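Local structure of diol-dehydratase (Roseburia inulinivorans, 5I2A) at residues A31-L36 with G84-P89; S92-E97 with Y127-T132; N162-V167 with D448-A453; K328-A333 with S342-L347. The protein is a B12-independent glycyl radical enzyme that dehydrates 1,2-propanediol, a lyase of the pyruvate formate lyase-like family. All coordinates share one frame; numbering follows the deposited sequence.

Interaction 1 of 4, residues A31-L36 with G84-P89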
loop_
_atom_site.group_PDB
_atom_site.type_symbol
_atom_site.label_atom_id
_atom_site.label_comp_id
_atom_site.label_asym_id
_atom_site.label_seq_id
_atom_site.Cartn_x
_atom_site.Cartn_y
_atom_site.Cartn_z
ATOM N N ALA A 31 2.095 -30.539 -1.804
ATOM C CA ALA A 31 1.038 -29.601 -1.434
ATOM C C ALA A 31 1.234 -28.939 -0.075
ATOM O O ALA A 31 0.499 -28.019 0.260
ATOM C CB ALA A 31 -0.307 -30.314 -1.457
ATOM N N ALA A 32 2.208 -29.402 0.705
ATOM C CA ALA A 32 2.332 -28.943 2.084
ATOM C C ALA A 32 2.510 -27.412 2.218
ATOM O O ALA A 32 1.894 -26.808 3.084
ATOM C CB ALA A 32 3.475 -29.654 2.771
ATOM N N ARG A 33 3.351 -26.796 1.392
ATOM C CA ARG A 33 3.563 -25.346 1.508
ATOM C C ARG A 33 2.260 -24.579 1.295
ATOM O O ARG A 33 1.951 -23.648 2.033
ATOM C CB ARG A 33 4.614 -24.834 0.513
ATOM C CG ARG A 33 5.031 -23.377 0.781
ATOM C CD ARG A 33 6.035 -22.831 -0.249
ATOM N NE ARG A 33 6.327 -21.422 0.014
ATOM C CZ ARG A 33 5.505 -20.418 -0.291
ATOM N NH1 ARG A 33 4.353 -20.659 -0.899
ATOM N NH2 ARG A 33 5.853 -19.163 -0.015
ATOM N N ALA A 34 1.515 -24.974 0.272
ATOM C CA ALA A 34 0.283 -24.279 -0.073
ATOM C C ALA A 34 -0.707 -24.392 1.076
ATOM O O ALA A 34 -1.385 -23.430 1.416
ATOM C CB ALA A 34 -0.304 -24.837 -1.354
ATOM N N GLU A 35 -0.772 -25.567 1.694
ATOM C CA GLU A 35 -1.639 -25.747 2.853
ATOM C C GLU A 35 -1.206 -24.860 4.019
ATOM O O GLU A 35 -2.035 -24.248 4.683
ATOM C CB GLU A 35 -1.657 -27.214 3.294
ATOM C CG GLU A 35 -2.396 -28.095 2.306
ATOM C CD GLU A 35 -2.493 -29.542 2.751
ATOM O OE1 GLU A 35 -1.633 -29.997 3.522
ATOM O OE2 GLU A 35 -3.447 -30.214 2.328
ATOM N N LEU A 36 0.093 -24.789 4.267
ATOM C CA LEU A 36 0.580 -24.041 5.409
ATOM C C LEU A 36 0.476 -22.519 5.227
ATOM O O LEU A 36 0.168 -21.811 6.182
ATOM C CB LEU A 36 2.019 -24.442 5.728
ATOM C CG LEU A 36 2.165 -25.881 6.253
ATOM C CD1 LEU A 36 3.628 -26.306 6.258
ATOM C CD2 LEU A 36 1.545 -26.031 7.645
ATOM N N GLY A 84 11.870 -32.379 -6.165
ATOM C CA GLY A 84 10.469 -32.037 -6.199
ATOM C C GLY A 84 10.295 -30.539 -6.015
ATOM O O GLY A 84 11.279 -29.802 -5.923
ATOM N N CYS A 85 9.049 -30.078 -5.982
ATOM C CA CYS A 85 8.802 -28.684 -5.652
ATOM C C CYS A 85 7.548 -28.515 -4.811
ATOM O O CYS A 85 6.610 -29.314 -4.890
ATOM C CB CYS A 85 8.694 -27.833 -6.922
ATOM S SG CYS A 85 7.210 -28.165 -7.920
ATOM N N GLN A 86 7.564 -27.479 -3.986
ATOM C CA GLN A 86 6.351 -26.962 -3.364
ATOM C C GLN A 86 5.645 -26.053 -4.363
ATOM O O GLN A 86 6.148 -25.854 -5.469
ATOM C CB GLN A 86 6.681 -26.203 -2.084
ATOM C CG GLN A 86 7.338 -27.060 -0.990
ATOM C CD GLN A 86 6.407 -28.126 -0.414
ATOM O OE1 GLN A 86 5.193 -28.061 -0.584
ATOM N NE2 GLN A 86 6.985 -29.113 0.277
ATOM N N THR A 87 4.494 -25.507 -3.973
ATOM C CA THR A 87 3.763 -24.560 -4.809
ATOM C C THR A 87 3.583 -23.219 -4.092
ATOM O O THR A 87 3.749 -23.122 -2.882
ATOM C CB THR A 87 2.373 -25.095 -5.228
ATOM O OG1 THR A 87 1.535 -25.230 -4.075
ATOM C CG2 THR A 87 2.505 -26.456 -5.923
ATOM N N TYR A 88 3.284 -22.185 -4.867
ATOM C CA TYR A 88 3.334 -20.811 -4.384
ATOM C C TYR A 88 2.075 -20.063 -4.851
ATOM O O TYR A 88 2.131 -19.185 -5.719
ATOM C CB TYR A 88 4.644 -20.130 -4.865
ATOM C CG TYR A 88 5.880 -20.834 -4.320
ATOM C CD1 TYR A 88 6.276 -22.069 -4.827
ATOM C CD2 TYR A 88 6.634 -20.281 -3.282
ATOM C CE1 TYR A 88 7.362 -22.746 -4.312
ATOM C CE2 TYR A 88 7.742 -20.942 -2.766
ATOM C CZ TYR A 88 8.100 -22.181 -3.293
ATOM O OH TYR A 88 9.170 -22.875 -2.809
ATOM N N PRO A 89 0.919 -20.424 -4.276
ATOM C CA PRO A 89 -0.353 -19.854 -4.729
ATOM C C PRO A 89 -0.474 -18.352 -4.463
ATOM O O PRO A 89 -1.361 -17.727 -5.039
ATOM C CB PRO A 89 -1.399 -20.630 -3.913
ATOM C CG PRO A 89 -0.687 -21.021 -2.672
ATOM C CD PRO A 89 0.734 -21.337 -3.134
HETATM O O HOH W 1 2.604 -26.577 -1.957
#
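Q86 OE1 is gripped twice: by the backbone N of R33, with R33 N to Q86 OE1 at 3.0 Å and an N-H...O angle of 166°, and by a water that donates to Q86 OE1 at 3.3 Å. The R33 N-H arrives well above the amide's carbonyl plane, 57° out of it and not on a lone pair. The same water accepts from A34 N and T87 N, the latter 3.0 Å from the water oxygen, and thereby bridges the N-terminal part of helix 32-43 to the 84-89 backbone. R33 extends across to 84-89, CG anti to its backbone N. The CD2-CE2 edge of Y88 lies under one face of the guanidinium, while R33 CD sits over the tyrosine ring in a CH-pi contact, 3.9 Å from the centroid. The two planes are 26° apart, and R33 CZ lies 3.2 Å from Y88 CD2. R33 NH1 also reaches T87 O at 3.2 Å, on a lone pair in the carbonyl plane. Outside the contact, R33 forms a salt bridge to E90 and a hydrogen bond to I278 O, which further fix the guanidinium, while Y88 OH bonds to Q277 O. Beside this polar set, A34 CB packs on P89 CG at 4.1 Å. A glutamine carbonyl and a water thus meet backbone amides near the helix's N-terminal end and join it to irregular chain within the pyruvate formate lyase-like fold.

Interaction 2 of 4, residues S92-E97 with Y127-T132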
loop_
_atom_site.group_PDB
_atom_site.type_symbol
_atom_site.label_atom_id
_atom_site.label_comp_id
_atom_site.label_asym_id
_atom_site.label_seq_id
_atom_site.Cartn_x
_atom_site.Cartn_y
_atom_site.Cartn_z
ATOM N N SER A 92 0.473 -17.247 -8.146
ATOM C CA SER A 92 -0.530 -17.764 -9.076
ATOM C C SER A 92 -0.734 -19.256 -8.841
ATOM O O SER A 92 0.119 -19.911 -8.243
ATOM C CB SER A 92 -0.125 -17.527 -10.528
ATOM O OG SER A 92 0.976 -18.350 -10.875
ATOM N N TYR A 93 -1.860 -19.787 -9.312
ATOM C CA TYR A 93 -2.120 -21.221 -9.188
ATOM C C TYR A 93 -3.058 -21.769 -10.260
ATOM O O TYR A 93 -3.096 -22.974 -10.470
ATOM C CB TYR A 93 -2.705 -21.539 -7.816
ATOM C CG TYR A 93 -4.085 -20.965 -7.639
ATOM C CD1 TYR A 93 -5.212 -21.670 -8.062
ATOM C CD2 TYR A 93 -4.265 -19.709 -7.065
ATOM C CE1 TYR A 93 -6.491 -21.141 -7.918
ATOM C CE2 TYR A 93 -5.547 -19.169 -6.912
ATOM C CZ TYR A 93 -6.647 -19.890 -7.340
ATOM O OH TYR A 93 -7.908 -19.375 -7.201
ATOM N N GLU A 94 -3.850 -20.908 -10.900
ATOM C CA GLU A 94 -4.820 -21.405 -11.860
ATOM C C GLU A 94 -4.135 -22.183 -12.986
ATOM O O GLU A 94 -4.693 -23.161 -13.463
ATOM C CB GLU A 94 -5.680 -20.267 -12.430
ATOM C CG GLU A 94 -6.763 -19.818 -11.444
ATOM C CD GLU A 94 -7.645 -18.689 -11.953
ATOM O OE1 GLU A 94 -7.513 -18.286 -13.123
ATOM O OE2 GLU A 94 -8.482 -18.204 -11.168
ATOM N N TRP A 95 -2.931 -21.766 -13.391
ATOM C CA TRP A 95 -2.210 -22.480 -14.455
ATOM C C TRP A 95 -1.947 -23.927 -14.050
ATOM O O TRP A 95 -1.988 -24.831 -14.877
ATOM C CB TRP A 95 -0.877 -21.785 -14.797
ATOM C CG TRP A 95 0.112 -21.778 -13.655
ATOM C CD1 TRP A 95 0.295 -20.780 -12.740
ATOM C CD2 TRP A 95 1.039 -22.815 -13.299
ATOM N NE1 TRP A 95 1.271 -21.127 -11.842
ATOM C CE2 TRP A 95 1.749 -22.369 -12.163
ATOM C CE3 TRP A 95 1.341 -24.071 -13.829
ATOM C CZ2 TRP A 95 2.730 -23.139 -11.541
ATOM C CZ3 TRP A 95 2.322 -24.834 -13.216
ATOM C CH2 TRP A 95 3.009 -24.365 -12.091
ATOM N N LEU A 96 -1.673 -24.138 -12.771
ATOM C CA LEU A 96 -1.260 -25.445 -12.284
ATOM C C LEU A 96 -2.454 -26.391 -12.196
ATOM O O LEU A 96 -2.367 -27.544 -12.593
ATOM C CB LEU A 96 -0.562 -25.310 -10.925
ATOM C CG LEU A 96 -0.204 -26.620 -10.224
ATOM C CD1 LEU A 96 0.631 -27.530 -11.129
ATOM C CD2 LEU A 96 0.513 -26.341 -8.915
ATOM N N GLU A 97 -3.568 -25.891 -11.677
ATOM C CA GLU A 97 -4.791 -26.670 -11.644
ATOM C C GLU A 97 -5.203 -27.072 -13.050
ATOM O O GLU A 97 -5.668 -28.176 -13.246
ATOM C CB GLU A 97 -5.915 -25.890 -10.960
ATOM C CG GLU A 97 -5.639 -25.635 -9.498
ATOM C CD GLU A 97 -6.821 -25.007 -8.783
ATOM O OE1 GLU A 97 -7.837 -24.743 -9.442
ATOM O OE2 GLU A 97 -6.729 -24.788 -7.566
ATOM N N TYR A 127 -8.577 -20.458 -1.420
ATOM C CA TYR A 127 -8.374 -19.289 -0.589
ATOM C C TYR A 127 -7.722 -18.118 -1.335
ATOM O O TYR A 127 -7.990 -16.958 -1.027
ATOM C CB TYR A 127 -7.508 -19.646 0.619
ATOM C CG TYR A 127 -7.267 -18.452 1.518
ATOM C CD1 TYR A 127 -8.263 -17.995 2.378
ATOM C CD2 TYR A 127 -6.066 -17.767 1.482
ATOM C CE1 TYR A 127 -8.054 -16.896 3.191
ATOM C CE2 TYR A 127 -5.850 -16.672 2.276
ATOM C CZ TYR A 127 -6.846 -16.245 3.137
ATOM O OH TYR A 127 -6.612 -15.168 3.935
ATOM N N TRP A 128 -6.861 -18.434 -2.302
ATOM C CA TRP A 128 -6.015 -17.430 -2.943
ATOM C C TRP A 128 -6.685 -16.768 -4.132
ATOM O O TRP A 128 -6.156 -15.812 -4.688
ATOM C CB TRP A 128 -4.660 -18.055 -3.340
ATOM C CG TRP A 128 -3.897 -18.319 -2.090
ATOM C CD1 TRP A 128 -3.864 -19.489 -1.379
ATOM C CD2 TRP A 128 -3.134 -17.368 -1.338
ATOM N NE1 TRP A 128 -3.112 -19.325 -0.248
ATOM C CE2 TRP A 128 -2.653 -18.031 -0.197
ATOM C CE3 TRP A 128 -2.803 -16.019 -1.525
ATOM C CZ2 TRP A 128 -1.859 -17.400 0.752
ATOM C CZ3 TRP A 128 -2.015 -15.395 -0.588
ATOM C CH2 TRP A 128 -1.547 -16.088 0.541
ATOM N N LYS A 129 -7.863 -17.263 -4.501
ATOM C CA LYS A 129 -8.647 -16.633 -5.558
ATOM C C LYS A 129 -8.895 -15.171 -5.198
ATOM O O LYS A 129 -9.380 -14.875 -4.124
ATOM C CB LYS A 129 -9.971 -17.363 -5.766
ATOM C CG LYS A 129 -10.857 -16.748 -6.832
ATOM C CD LYS A 129 -10.192 -16.818 -8.191
ATOM C CE LYS A 129 -11.164 -16.419 -9.304
ATOM N NZ LYS A 129 -10.539 -16.539 -10.654
ATOM N N GLY A 130 -8.528 -14.260 -6.089
ATOM C CA GLY A 130 -8.646 -12.845 -5.796
ATOM C C GLY A 130 -7.621 -12.290 -4.812
ATOM O O GLY A 130 -7.770 -11.169 -4.346
ATOM N N LYS A 131 -6.578 -13.051 -4.492
ATOM C CA LYS A 131 -5.563 -12.560 -3.564
ATOM C C LYS A 131 -4.138 -12.661 -4.108
ATOM O O LYS A 131 -3.179 -12.411 -3.374
ATOM C CB LYS A 131 -5.623 -13.329 -2.231
ATOM C CG LYS A 131 -6.961 -13.289 -1.488
ATOM C CD LYS A 131 -6.831 -13.971 -0.110
ATOM C CE LYS A 131 -8.117 -13.901 0.688
ATOM N NZ LYS A 131 -9.236 -14.594 -0.012
ATOM N N THR A 132 -3.987 -13.065 -5.366
ATOM C CA THR A 132 -2.656 -13.348 -5.904
ATOM C C THR A 132 -1.982 -12.077 -6.426
ATOM O O THR A 132 -2.660 -11.111 -6.794
ATOM C CB THR A 132 -2.718 -14.374 -7.051
ATOM O OG1 THR A 132 -3.491 -13.824 -8.122
ATOM C CG2 THR A 132 -3.359 -15.677 -6.597
#
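Y93 and K129 carry most of this contact, and they divide it into a packed inner part and a looser rim. On the inner side Y93 turns its CE2 corner to W128 CB at 3.8 Å. The methyl of T132 meets the same ring at the edge, near its plane, with T132 CG2 4.1 Å from Y93 CE2. CG of Y93 stands between its own backbone N and carbonyl carbon (chi1 67°), and this torsion directs the ring toward the 127-132 loop. The phenol end is close against K129, with Y93 OH 3.2 Å from K129 CB; the lysine side chain crosses the tyrosine at about a right angle. Farther out, where E94 and K129 are exposed, the contact rests on a single salt bridge, E94 OE2 to K129 NZ at 2.7 Å. The ammonium comes almost head-on to that oxygen. K129 bends at chi2 (63°) before straightening toward the carboxylate. T132 uses its other branch differently: OG1 bonds to E135 and S134 and caps helix 133-139, leaving CG2 to face Y93. Y93 itself holds the N-cap position of helix 94-97, its O accepting from both L96 N and E97 N. The pairing thus joins the starts of helices 94-97 and 133-139, with Y93 also touching D125 of helix 115-125 and W128 packing against I37 of helix 32-43.

Interaction 3 of 4, residues N162-V167 with D448-A453. With EDO (1,2-ethanediol), chain C.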
loop_
_atom_site.group_PDB
_atom_site.type_symbol
_atom_site.label_atom_id
_atom_site.label_comp_id
_atom_site.label_asym_id
_atom_site.label_seq_id
_atom_site.Cartn_x
_atom_site.Cartn_y
_atom_site.Cartn_z
ATOM N N ASN A 162 5.245 -16.223 -10.638
ATOM C CA ASN A 162 5.976 -16.663 -9.464
ATOM C C ASN A 162 6.856 -15.531 -8.907
ATOM O O ASN A 162 6.800 -14.409 -9.399
ATOM C CB ASN A 162 6.787 -17.937 -9.807
ATOM C CG ASN A 162 6.097 -19.226 -9.317
ATOM O OD1 ASN A 162 5.600 -19.287 -8.197
ATOM N ND2 ASN A 162 6.085 -20.246 -10.147
ATOM N N GLY A 163 7.638 -15.822 -7.869
ATOM C CA GLY A 163 8.403 -14.811 -7.161
ATOM C C GLY A 163 9.518 -14.154 -7.971
ATOM O O GLY A 163 9.810 -14.551 -9.104
ATOM N N VAL A 164 10.163 -13.160 -7.373
ATOM C CA VAL A 164 11.168 -12.389 -8.092
ATOM C C VAL A 164 12.538 -13.075 -7.978
ATOM O O VAL A 164 12.998 -13.697 -8.924
ATOM C CB VAL A 164 11.248 -10.933 -7.579
ATOM C CG1 VAL A 164 12.337 -10.165 -8.321
ATOM C CG2 VAL A 164 9.899 -10.225 -7.790
ATOM N N GLY A 165 13.166 -12.988 -6.810
ATOM C CA GLY A 165 14.473 -13.590 -6.628
ATOM C C GLY A 165 15.548 -12.752 -7.303
ATOM O O GLY A 165 15.574 -11.544 -7.111
ATOM N N HIS A 166 16.410 -13.395 -8.092
ATOM C CA HIS A 166 17.453 -12.717 -8.871
ATOM C C HIS A 166 18.278 -11.794 -7.987
ATOM O O HIS A 166 18.330 -10.585 -8.183
ATOM C CB HIS A 166 16.827 -11.955 -10.052
ATOM C CG HIS A 166 16.255 -12.868 -11.082
ATOM N ND1 HIS A 166 15.132 -13.641 -10.846
ATOM C CD2 HIS A 166 16.693 -13.215 -12.315
ATOM C CE1 HIS A 166 14.892 -14.395 -11.901
ATOM N NE2 HIS A 166 15.818 -14.146 -12.813
ATOM N N VAL A 167 18.903 -12.396 -6.993
ATOM C CA VAL A 167 19.616 -11.653 -5.987
ATOM C C VAL A 167 20.724 -12.516 -5.389
ATOM O O VAL A 167 20.603 -13.748 -5.293
ATOM C CB VAL A 167 18.660 -11.167 -4.864
ATOM C CG1 VAL A 167 17.972 -12.354 -4.202
ATOM C CG2 VAL A 167 19.413 -10.334 -3.813
ATOM N N ASP A 448 18.305 -4.833 -5.562
ATOM C CA ASP A 448 17.104 -5.513 -6.055
ATOM C C ASP A 448 17.039 -5.238 -7.560
ATOM O O ASP A 448 16.599 -4.171 -7.987
ATOM C CB ASP A 448 15.842 -5.019 -5.357
ATOM C CG ASP A 448 14.632 -5.929 -5.617
ATOM O OD1 ASP A 448 14.702 -7.136 -5.319
ATOM O OD2 ASP A 448 13.601 -5.437 -6.114
ATOM N N GLY A 449 17.498 -6.192 -8.356
ATOM C CA GLY A 449 17.835 -5.909 -9.735
ATOM C C GLY A 449 16.832 -6.335 -10.783
ATOM O O GLY A 449 16.923 -5.885 -11.922
ATOM N N TRP A 450 15.881 -7.186 -10.396
ATOM C CA TRP A 450 14.847 -7.659 -11.330
ATOM C C TRP A 450 15.509 -8.134 -12.620
ATOM O O TRP A 450 15.101 -7.765 -13.718
ATOM C CB TRP A 450 13.811 -6.545 -11.597
ATOM C CG TRP A 450 12.639 -6.601 -10.634
ATOM C CD1 TRP A 450 12.702 -6.666 -9.274
ATOM C CD2 TRP A 450 11.243 -6.601 -10.970
ATOM N NE1 TRP A 450 11.447 -6.719 -8.745
ATOM C CE2 TRP A 450 10.528 -6.683 -9.762
ATOM C CE3 TRP A 450 10.534 -6.537 -12.174
ATOM C CZ2 TRP A 450 9.130 -6.701 -9.715
ATOM C CZ3 TRP A 450 9.138 -6.562 -12.133
ATOM C CH2 TRP A 450 8.455 -6.658 -10.913
ATOM N N HIS A 451 16.555 -8.949 -12.470
ATOM C CA HIS A 451 17.480 -9.186 -13.571
ATOM C C HIS A 451 16.925 -10.029 -14.729
ATOM O O HIS A 451 17.571 -10.138 -15.764
ATOM C CB HIS A 451 18.769 -9.821 -13.039
ATOM C CG HIS A 451 19.573 -8.900 -12.170
ATOM N ND1 HIS A 451 20.308 -7.861 -12.681
ATOM C CD2 HIS A 451 19.722 -8.851 -10.825
ATOM C CE1 HIS A 451 20.909 -7.222 -11.688
ATOM N NE2 HIS A 451 20.573 -7.808 -10.555
ATOM N N ASP A 452 15.741 -10.616 -14.574
ATOM C CA ASP A 452 15.099 -11.240 -15.731
ATOM C C ASP A 452 13.600 -10.914 -15.774
ATOM O O ASP A 452 12.753 -11.790 -15.616
ATOM C CB ASP A 452 15.318 -12.747 -15.729
ATOM C CG ASP A 452 14.983 -13.385 -17.081
ATOM O OD1 ASP A 452 14.695 -12.651 -18.053
ATOM O OD2 ASP A 452 15.018 -14.622 -17.169
ATOM N N ALA A 453 13.302 -9.641 -16.012
ATOM C CA ALA A 453 11.954 -9.104 -15.841
ATOM C C ALA A 453 11.009 -9.429 -16.993
ATOM O O ALA A 453 9.796 -9.435 -16.802
ATOM C CB ALA A 453 12.019 -7.581 -15.639
HETATM C C1 EDO C . 18.168 -15.534 -15.623
HETATM O O1 EDO C . 18.505 -14.925 -14.379
HETATM C C2 EDO C . 17.042 -16.537 -15.354
HETATM O O2 EDO C . 15.809 -15.880 -14.994
HETATM O O HOH W 2 15.613 -8.617 -7.743
HETATM O O HOH W 3 18.859 -8.213 -6.853
#
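H166 and D452 face one another obliquely, imidazole and carboxylate planes 65° apart, with H166 NE2 3.3 Å from D452 CB. Their polar ends do not meet directly: H166 NE2 and D452 OD2 are 4.5 Å apart, and O2 of a bound 1,2-ethanediol spans the gap. H166 NE2 donates to this oxygen at 2.8 Å, in the ring plane, and the diol hydroxyl donates onward to D452 OD2 at 2.6 Å. The opposite nitrogen fixes the rotation of the imidazole, since H166 ND1 donates to V164 O within 8° of the ring plane at 2.9 Å. V164 meets W450 at about a right angle, its CG1 over one face of the five-membered ring, 3.9 Å from the centroid. Two waters lie between the segments; one accepts from W450 N and is near G165 O, the other accepts from G449 N at 2.9 Å and is near H166 O. H283, S284 and E440 also hydrogen-bond the diol. Ethanediol probably came from the crystallisation liquor, yet it resembles the vicinal diol of propanediol, which is consistent with a pocket that can both donate to a hydroxyl, through H166, and accept from it, through D452.

Interaction 4 of 4, residues K328-A333 with S342-L347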
loop_
_atom_site.group_PDB
_atom_site.type_symbol
_atom_site.label_atom_id
_atom_site.label_comp_id
_atom_site.label_asym_id
_atom_site.label_seq_id
_atom_site.Cartn_x
_atom_site.Cartn_y
_atom_site.Cartn_z
ATOM N N LYS A 328 11.469 -26.255 -9.290
ATOM C CA LYS A 328 10.383 -25.308 -9.438
ATOM C C LYS A 328 9.522 -25.691 -10.632
ATOM O O LYS A 328 10.032 -25.880 -11.729
ATOM C CB LYS A 328 10.942 -23.886 -9.620
ATOM C CG LYS A 328 9.921 -22.784 -9.911
ATOM C CD LYS A 328 10.680 -21.428 -10.052
ATOM C CE LYS A 328 9.788 -20.232 -10.451
ATOM N NZ LYS A 328 10.617 -18.951 -10.473
ATOM N N CYS A 329 8.213 -25.777 -10.440
ATOM C CA CYS A 329 7.353 -26.099 -11.576
ATOM C C CYS A 329 6.750 -24.832 -12.159
ATOM O O CYS A 329 6.129 -24.055 -11.449
ATOM C CB CYS A 329 6.241 -27.084 -11.172
ATOM S SG CYS A 329 5.120 -27.483 -12.543
ATOM N N ARG A 330 6.954 -24.628 -13.454
ATOM C CA ARG A 330 6.408 -23.479 -14.169
ATOM C C ARG A 330 5.338 -23.970 -15.131
ATOM O O ARG A 330 5.401 -25.111 -15.565
ATOM C CB ARG A 330 7.509 -22.729 -14.940
ATOM C CG ARG A 330 8.724 -22.337 -14.092
ATOM C CD ARG A 330 9.851 -21.703 -14.923
ATOM N NE ARG A 330 10.994 -21.370 -14.074
ATOM C CZ ARG A 330 11.935 -22.240 -13.711
ATOM N NH1 ARG A 330 11.877 -23.509 -14.130
ATOM N NH2 ARG A 330 12.926 -21.855 -12.917
ATOM N N ASP A 331 4.384 -23.110 -15.488
ATOM C CA ASP A 331 3.352 -23.480 -16.469
ATOM C C ASP A 331 4.018 -23.860 -17.781
ATOM O O ASP A 331 5.098 -23.368 -18.085
ATOM C CB ASP A 331 2.346 -22.346 -16.701
ATOM C CG ASP A 331 2.962 -21.154 -17.423
ATOM O OD1 ASP A 331 2.924 -21.122 -18.665
ATOM O OD2 ASP A 331 3.492 -20.256 -16.748
ATOM N N ALA A 332 3.357 -24.712 -18.554
ATOM C CA ALA A 332 3.979 -25.350 -19.717
ATOM C C ALA A 332 4.584 -24.352 -20.699
ATOM O O ALA A 332 5.706 -24.545 -21.160
ATOM C CB ALA A 332 2.967 -26.243 -20.432
ATOM N N ALA A 333 3.851 -23.284 -21.004
ATOM C CA ALA A 333 4.355 -22.263 -21.914
ATOM C C ALA A 333 5.597 -21.583 -21.323
ATOM O O ALA A 333 6.618 -21.468 -21.996
ATOM C CB ALA A 333 3.258 -21.226 -22.237
ATOM N N SER A 342 16.281 -25.868 -14.347
ATOM C CA SER A 342 17.253 -24.996 -13.700
ATOM C C SER A 342 16.594 -24.015 -12.718
ATOM O O SER A 342 15.438 -23.602 -12.896
ATOM C CB SER A 342 18.066 -24.201 -14.735
ATOM O OG SER A 342 19.160 -23.561 -14.091
ATOM N N LEU A 343 17.354 -23.658 -11.689
ATOM C CA LEU A 343 17.026 -22.561 -10.787
ATOM C C LEU A 343 18.041 -21.422 -10.964
ATOM O O LEU A 343 18.012 -20.439 -10.221
ATOM C CB LEU A 343 16.999 -23.051 -9.328
ATOM C CG LEU A 343 15.792 -23.944 -8.999
ATOM C CD1 LEU A 343 15.831 -24.439 -7.550
ATOM C CD2 LEU A 343 14.516 -23.174 -9.254
ATOM N N PHE A 344 18.941 -21.592 -11.938
ATOM C CA PHE A 344 19.910 -20.566 -12.322
ATOM C C PHE A 344 20.662 -20.010 -11.112
ATOM O O PHE A 344 20.730 -18.800 -10.906
ATOM C CB PHE A 344 19.188 -19.439 -13.085
ATOM C CG PHE A 344 18.256 -19.961 -14.147
ATOM C CD1 PHE A 344 18.727 -20.242 -15.421
ATOM C CD2 PHE A 344 16.927 -20.253 -13.843
ATOM C CE1 PHE A 344 17.874 -20.770 -16.391
ATOM C CE2 PHE A 344 16.070 -20.783 -14.812
ATOM C CZ PHE A 344 16.537 -21.028 -16.084
ATOM N N GLN A 345 21.187 -20.915 -10.299
ATOM C CA GLN A 345 21.870 -20.547 -9.077
ATOM C C GLN A 345 23.332 -20.311 -9.426
ATOM O O GLN A 345 24.130 -21.246 -9.509
ATOM C CB GLN A 345 21.697 -21.630 -8.004
ATOM C CG GLN A 345 20.208 -21.870 -7.612
ATOM C CD GLN A 345 20.009 -23.088 -6.704
ATOM O OE1 GLN A 345 19.726 -22.952 -5.513
ATOM N NE2 GLN A 345 20.143 -24.284 -7.281
ATOM N N ASN A 346 23.662 -19.048 -9.674
ATOM C CA ASN A 346 24.965 -18.727 -10.212
ATOM C C ASN A 346 25.987 -18.554 -9.094
ATOM O O ASN A 346 25.755 -17.833 -8.128
ATOM C CB ASN A 346 24.908 -17.472 -11.067
ATOM C CG ASN A 346 26.108 -17.355 -11.994
ATOM O OD1 ASN A 346 27.233 -17.143 -11.549
ATOM N ND2 ASN A 346 25.864 -17.489 -13.287
ATOM N N LEU A 347 27.116 -19.235 -9.254
ATOM C CA LEU A 347 28.186 -19.246 -8.273
ATOM C C LEU A 347 29.474 -18.997 -9.021
ATOM O O LEU A 347 29.799 -19.704 -9.982
ATOM C CB LEU A 347 28.233 -20.580 -7.503
ATOM C CG LEU A 347 29.186 -20.703 -6.303
ATOM C CD1 LEU A 347 28.647 -21.746 -5.306
ATOM C CD2 LEU A 347 30.599 -21.076 -6.712
HETATM O O HOH W 4 13.088 -25.483 -12.414
#
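R330 NH2 donates to S342 O at 3.1 Å, with an N-H...O angle of 155° and an approach nearly along the C=O axis. The acceptor carbonyl belongs to an ST turn, in which S342 OG takes the backbone N-H of F344. A water accepts from R330 NH1 at 2.9 Å and also lies within hydrogen-bonding distance of S342 O. NH2 of R330 also stands at the edge of the F344 ring, 3.8 Å from F344 CE2, guanidinium and ring planes 72° apart. Next to this, K328 CB packs on L343 CD2 at 3.7 Å. Around this core, K328 CG lies over one guanidinium face, and the lysine, fully extended, carries NZ away to S281 O and H283 ND1. Strand 283-285 holds the other segment through backbone bonding of S284 to L343, and H283 meets the F344 ring. Within the ST turn, S342 OG lies over the centre of that ring, 3.6 Å above its plane.

How the interactions relate
From the N terminus, interaction 1 closes first, bringing the start of helix 32-43 to the chain at 84-89. Interaction 2 follows in series, tying helix 94-97 to the loop before helix 133-139; P89 touches both W128 and T132, so the two contacts touch. Interaction 3 spans by far the longest loop, joining 162-167 to 448-453 near the centre of the chain, and interaction 4, a short closure between 328-333 and 342-347, lies wholly within that span. None cross. Shared packing links them: C85 on C329, Y88 and K328 on N162, and W95 against 329-331 connect the helical region about 22 Å from the chain centre to the central strands and diol pocket.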